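Local atomic coordinates of Thiol:disulfide interchange protein, thioredoxin family protein (PDB entry 3OR5), a protein that probably acts as a thioredoxin-fold thiol:disulfide oxidoreductase, of the TlpA-like kind linked to cytochrome c biogenesis. Residues 57-60 against 61-65; 83-86 against 87-91. One frame throughout, in Å; residues are numbered along the deposited sequence.

Contact 1 of 2, residues 57-60 against 61-65; sequences VQVQ and KTWAS
Q58 and K61 meet on the outer side of the helix, where the amide NE2 of Q58 lies 3.8 Å from CD of K61. The lysine chain stays straight past CG and follows the V57 side chain, with CE 4.0 Å from V57 CG1. Two waters join the polar ends. One gives a hydrogen to Q58 OE1 and accepts another from K61 NZ at 2.9 Å. The second takes the N-H of Q58 NE2 at 2.6 Å and also bonds T62 OG1, so each end of the Q58 amide has a water partner, which probably favours this rotation. A bend at chi2 (64°) swings this amide back over the next turn, although CB sets out away from it.

On the inner side, V59 CG1 sits 3.8 Å from CD1 of W63, and the carbonyl O of V59 lies at the edge of the indole, near its plane. CG2 of T62 covers part of one indole face, towards the rim. The indole NE1 donates to D143 of helix 139-150, and V59 rests on F142 of the same helix. Q60 reaches strand 68-74: its OE1 is hydrogen-bonded to F70 N and its NE2 to T69 OG1, so its buried polar atoms are satisfied.

Behind these side chains, K61 N, T62 N and W63 N each donate to the carbonyl four residues back, K61 N to V57 O at 3.1 Å. W63 N has a further weak bond to Q60 O. This is the last turn of helix 47-63, the helix of a beta-alpha-beta unit in the thioredoxin fold.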
loop_
_atom_site.group_PDB
_atom_site.type_symbol
_atom_site.label_atom_id
_atom_site.label_comp_id
_atom_site.label_asym_id
_atom_site.label_seq_id
_atom_site.Cartn_x
_atom_site.Cartn_y
_atom_site.Cartn_z
ATOM N N VAL A 57 6.344 -8.588 0.612
ATOM C CA VAL A 57 7.737 -8.311 1.158
ATOM C C VAL A 57 8.745 -8.808 0.094
ATOM O O VAL A 57 9.754 -8.116 -0.173
ATOM C CB VAL A 57 7.915 -9.045 2.496
ATOM C CG1 VAL A 57 9.405 -9.020 2.936
ATOM C CG2 VAL A 57 7.098 -8.313 3.555
ATOM N N GLN A 58 8.519 -9.974 -0.511
ATOM C CA GLN A 58 9.460 -10.392 -1.539
ATOM C C GLN A 58 9.507 -9.447 -2.747
ATOM O O GLN A 58 10.592 -9.164 -3.322
ATOM C CB GLN A 58 9.161 -11.813 -2.036
ATOM C CG GLN A 58 10.392 -12.403 -2.731
ATOM C CD GLN A 58 11.600 -12.584 -1.806
ATOM O OE1 GLN A 58 11.499 -13.226 -0.756
ATOM N NE2 GLN A 58 12.743 -11.970 -2.169
ATOM N N VAL A 59 8.330 -9.008 -3.201
ATOM C CA VAL A 59 8.288 -8.056 -4.308
ATOM C C VAL A 59 9.006 -6.715 -3.935
ATOM O O VAL A 59 9.725 -6.083 -4.766
ATOM C CB VAL A 59 6.801 -7.804 -4.749
ATOM C CG1 VAL A 59 6.716 -6.672 -5.794
ATOM C CG2 VAL A 59 6.251 -9.145 -5.337
ATOM N N GLN A 60 8.816 -6.257 -2.716
ATOM C CA GLN A 60 9.527 -5.055 -2.230
ATOM C C GLN A 60 11.050 -5.269 -2.411
ATOM O O GLN A 60 11.740 -4.316 -2.797
ATOM C CB GLN A 60 9.172 -4.793 -0.753
ATOM C CG GLN A 60 9.884 -3.575 -0.219
ATOM C CD GLN A 60 9.228 -2.292 -0.635
ATOM O OE1 GLN A 60 8.098 -2.246 -1.115
ATOM N NE2 GLN A 60 9.915 -1.209 -0.363
ATOM N N LYS A 61 11.526 -6.456 -2.050
ATOM C CA LYS A 61 13.010 -6.675 -2.129
ATOM C C LYS A 61 13.482 -6.598 -3.571
ATOM O O LYS A 61 14.553 -5.999 -3.814
ATOM C CB LYS A 61 13.312 -8.042 -1.567
ATOM C CG LYS A 61 13.096 -8.108 -0.011
ATOM C CD LYS A 61 13.403 -9.481 0.561
ATOM C CE LYS A 61 13.243 -9.261 2.033
ATOM N NZ LYS A 61 13.216 -10.566 2.799
ATOM N N THR A 62 12.713 -7.103 -4.515
ATOM C CA THR A 62 13.080 -7.022 -5.930
ATOM C C THR A 62 13.177 -5.585 -6.436
ATOM O O THR A 62 14.074 -5.253 -7.252
ATOM C CB THR A 62 12.082 -7.818 -6.759
ATOM O OG1 THR A 62 12.101 -9.190 -6.332
ATOM C CG2 THR A 62 12.380 -7.679 -8.285
ATOM N N TRP A 63 12.264 -4.711 -5.991
ATOM C CA TRP A 63 12.080 -3.411 -6.606
ATOM C C TRP A 63 12.429 -2.189 -5.751
ATOM O O TRP A 63 12.231 -1.059 -6.200
ATOM C CB TRP A 63 10.599 -3.282 -7.133
ATOM C CG TRP A 63 10.223 -4.290 -8.175
ATOM C CD1 TRP A 63 9.561 -5.457 -7.990
ATOM C CD2 TRP A 63 10.498 -4.205 -9.576
ATOM N NE1 TRP A 63 9.349 -6.128 -9.215
ATOM C CE2 TRP A 63 9.954 -5.370 -10.183
ATOM C CE3 TRP A 63 11.121 -3.229 -10.388
ATOM C CZ2 TRP A 63 10.033 -5.613 -11.563
ATOM C CZ3 TRP A 63 11.162 -3.455 -11.799
ATOM C CH2 TRP A 63 10.648 -4.671 -12.341
ATOM N N ALA A 64 12.932 -2.363 -4.532
ATOM C CA ALA A 64 13.091 -1.263 -3.591
ATOM C C ALA A 64 13.961 -0.104 -4.106
ATOM O O ALA A 64 13.752 1.021 -3.694
ATOM C CB ALA A 64 13.703 -1.805 -2.289
ATOM N N SER A 65 14.954 -0.482 -4.918
ATOM C CA SER A 65 15.853 0.535 -5.463
ATOM C C SER A 65 15.583 0.749 -6.930
ATOM O O SER A 65 16.461 1.286 -7.678
ATOM C CB SER A 65 17.344 0.148 -5.244
ATOM O OG SER A 65 17.541 -0.012 -3.838
HETATM O O HOH W 1 11.161 -12.156 1.611
HETATM O O HOH W 2 13.314 -10.723 -4.397
#

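Contact 2 of 2, residues 83-86 against 87-91; sequences KNYM and KTQGI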
loop_
_atom_site.group_PDB
_atom_site.type_symbol
_atom_site.label_atom_id
_atom_site.label_comp_id
_atom_site.label_asym_id
_atom_site.label_seq_id
_atom_site.Cartn_x
_atom_site.Cartn_y
_atom_site.Cartn_z
ATOM N N LYS A 83 3.171 -4.074 15.208
ATOM C CA LYS A 83 4.640 -4.008 15.362
ATOM C C LYS A 83 5.249 -5.425 15.435
ATOM O O LYS A 83 6.270 -5.741 14.794
ATOM C CB LYS A 83 4.986 -3.266 16.672
ATOM C CG LYS A 83 6.496 -3.146 17.004
ATOM C CD LYS A 83 7.013 -1.815 16.504
ATOM C CE LYS A 83 8.524 -1.560 16.945
ATOM N NZ LYS A 83 9.346 -2.689 16.370
ATOM N N ASN A 84 4.609 -6.348 16.159
ATOM C CA ASN A 84 5.132 -7.721 16.174
ATOM C C ASN A 84 5.024 -8.467 14.854
ATOM O O ASN A 84 5.896 -9.182 14.505
ATOM C CB ASN A 84 4.473 -8.544 17.285
ATOM C CG ASN A 84 5.400 -9.617 17.767
ATOM O OD1 ASN A 84 6.578 -9.321 18.113
ATOM N ND2 ASN A 84 4.964 -10.847 17.720
ATOM N N TYR A 85 3.954 -8.256 14.078
ATOM C CA TYR A 85 3.840 -8.856 12.782
ATOM C C TYR A 85 4.970 -8.349 11.830
ATOM O O TYR A 85 5.557 -9.114 11.081
ATOM C CB TYR A 85 2.446 -8.525 12.218
ATOM C CG TYR A 85 2.165 -9.303 10.966
ATOM C CD1 TYR A 85 2.046 -10.669 10.978
ATOM C CD2 TYR A 85 1.990 -8.600 9.745
ATOM C CE1 TYR A 85 1.792 -11.371 9.796
ATOM C CE2 TYR A 85 1.716 -9.313 8.573
ATOM C CZ TYR A 85 1.616 -10.658 8.613
ATOM O OH TYR A 85 1.355 -11.313 7.425
HETATM N N MSE A 86 5.238 -7.066 11.939
HETATM C CA MSE A 86 6.343 -6.477 11.144
HETATM C C MSE A 86 7.631 -7.169 11.476
HETATM O O MSE A 86 8.427 -7.393 10.542
HETATM C CB MSE A 86 6.423 -4.956 11.373
HETATM C CG MSE A 86 5.282 -4.239 10.719
HETATM SE SE MSE A 86 5.398 -2.367 11.314
HETATM C CE MSE A 86 6.915 -1.839 10.346
ATOM N N LYS A 87 7.877 -7.459 12.748
ATOM C CA LYS A 87 9.118 -8.131 13.142
ATOM C C LYS A 87 9.127 -9.565 12.622
ATOM O O LYS A 87 10.084 -10.031 11.984
ATOM C CB LYS A 87 9.263 -8.024 14.681
ATOM C CG LYS A 87 10.438 -8.733 15.207
ATOM C CD LYS A 87 10.478 -8.433 16.706
ATOM C CE LYS A 87 10.682 -9.722 17.517
ATOM N NZ LYS A 87 9.470 -10.652 17.365
ATOM N N THR A 88 8.048 -10.305 12.868
ATOM C CA THR A 88 7.991 -11.735 12.456
ATOM C C THR A 88 8.044 -11.989 10.961
ATOM O O THR A 88 8.721 -12.906 10.485
ATOM C CB THR A 88 6.791 -12.497 13.097
ATOM O OG1 THR A 88 5.545 -12.070 12.527
ATOM C CG2 THR A 88 6.780 -12.251 14.496
ATOM N N GLN A 89 7.453 -11.094 10.173
ATOM C CA GLN A 89 7.406 -11.237 8.730
ATOM C C GLN A 89 8.478 -10.440 8.013
ATOM O O GLN A 89 8.617 -10.551 6.788
ATOM C CB GLN A 89 6.037 -10.900 8.144
ATOM C CG GLN A 89 4.909 -11.551 8.903
ATOM C CD GLN A 89 4.904 -13.051 8.832
ATOM O OE1 GLN A 89 4.900 -13.627 7.757
ATOM N NE2 GLN A 89 4.869 -13.699 9.997
ATOM N N GLY A 90 9.223 -9.684 8.783
ATOM C CA GLY A 90 10.265 -8.826 8.206
ATOM C C GLY A 90 9.766 -7.800 7.202
ATOM O O GLY A 90 10.260 -7.720 6.051
ATOM N N ILE A 91 8.738 -7.081 7.612
ATOM C CA ILE A 91 8.153 -6.100 6.720
ATOM C C ILE A 91 9.117 -4.916 6.656
ATOM O O ILE A 91 9.482 -4.287 7.677
ATOM C CB ILE A 91 6.778 -5.680 7.231
ATOM C CG1 ILE A 91 5.843 -6.895 7.094
ATOM C CG2 ILE A 91 6.291 -4.426 6.386
ATOM C CD1 ILE A 91 4.452 -6.533 7.685
HETATM O O HOH W 3 1.716 -13.859 7.393
HETATM O O HOH W 4 10.966 -5.296 10.012
#
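The carbonyl O of Y85 is held by two groups from the next turn: Q89 N donates to it at 2.9 Å, and T88 OG1 adds a weak bond. T88 OG1 is in turn the acceptor for Q89 NE2 at 3.1 Å, a fairly straight bond with the hydroxyl close to the amide plane, which helps fix the turn of that amide. The first torsion of Q89 (chi1 -47°) puts its CG over one face of the Y85 ring as a CH-pi contact, 3.5 Å from the centroid, and the bend at chi2 then lays the amide within 12° of parallel to the ring. A water in the ring plane at the tyrosine edge bonds Y85 OH and, weakly, Q89 OE1.

The helix ends here in a Schellman motif: G90, with positive phi, is the C-prime residue, I91 N bonds M86 O at 3.0 Å using a lone pair in the carbonyl plane, and G90 N reaches K87 O weakly. The reversal folds I91 back under the last turn, where its CD1 touches both Y85 CD2 and, at 3.9 Å, CG of M86, a selenomethionine. Y85 and I91 also pack on I53 of helix 47-63. Replacing Y85 with an alanine would probably leave Q89 CG without the ring beneath it and open a gap beside I91 CD1 and I53. On the outer side, K87 NZ donates to N84 OD1 at 3.3 Å, approaching from 34° out of the amide plane, while N84 ND2 lies 4.0 Å from CG2 of T88.

How the contacts relate
From the N terminus, the chain leaves strand 36-42, runs through helix 47-63 and closes contact 1 in its last turn before strand 68-74. It then enters helix 79-89, where contact 2 closes the C-terminal end ahead of strand 95-97. Each is a local contact at the C-terminal end of a helix, so the two stand in series and neither nest nor cross. They belong to successive beta-alpha-beta units that share strand 68-74. Their centres are 16 Å apart, yet they touch at one place: V57 packs against the chain leaving helix 79-89, its CG1 3.5 Å from G90 O and its CG2 4.0 Å from I91 CA, tying that helix end to helix 47-63.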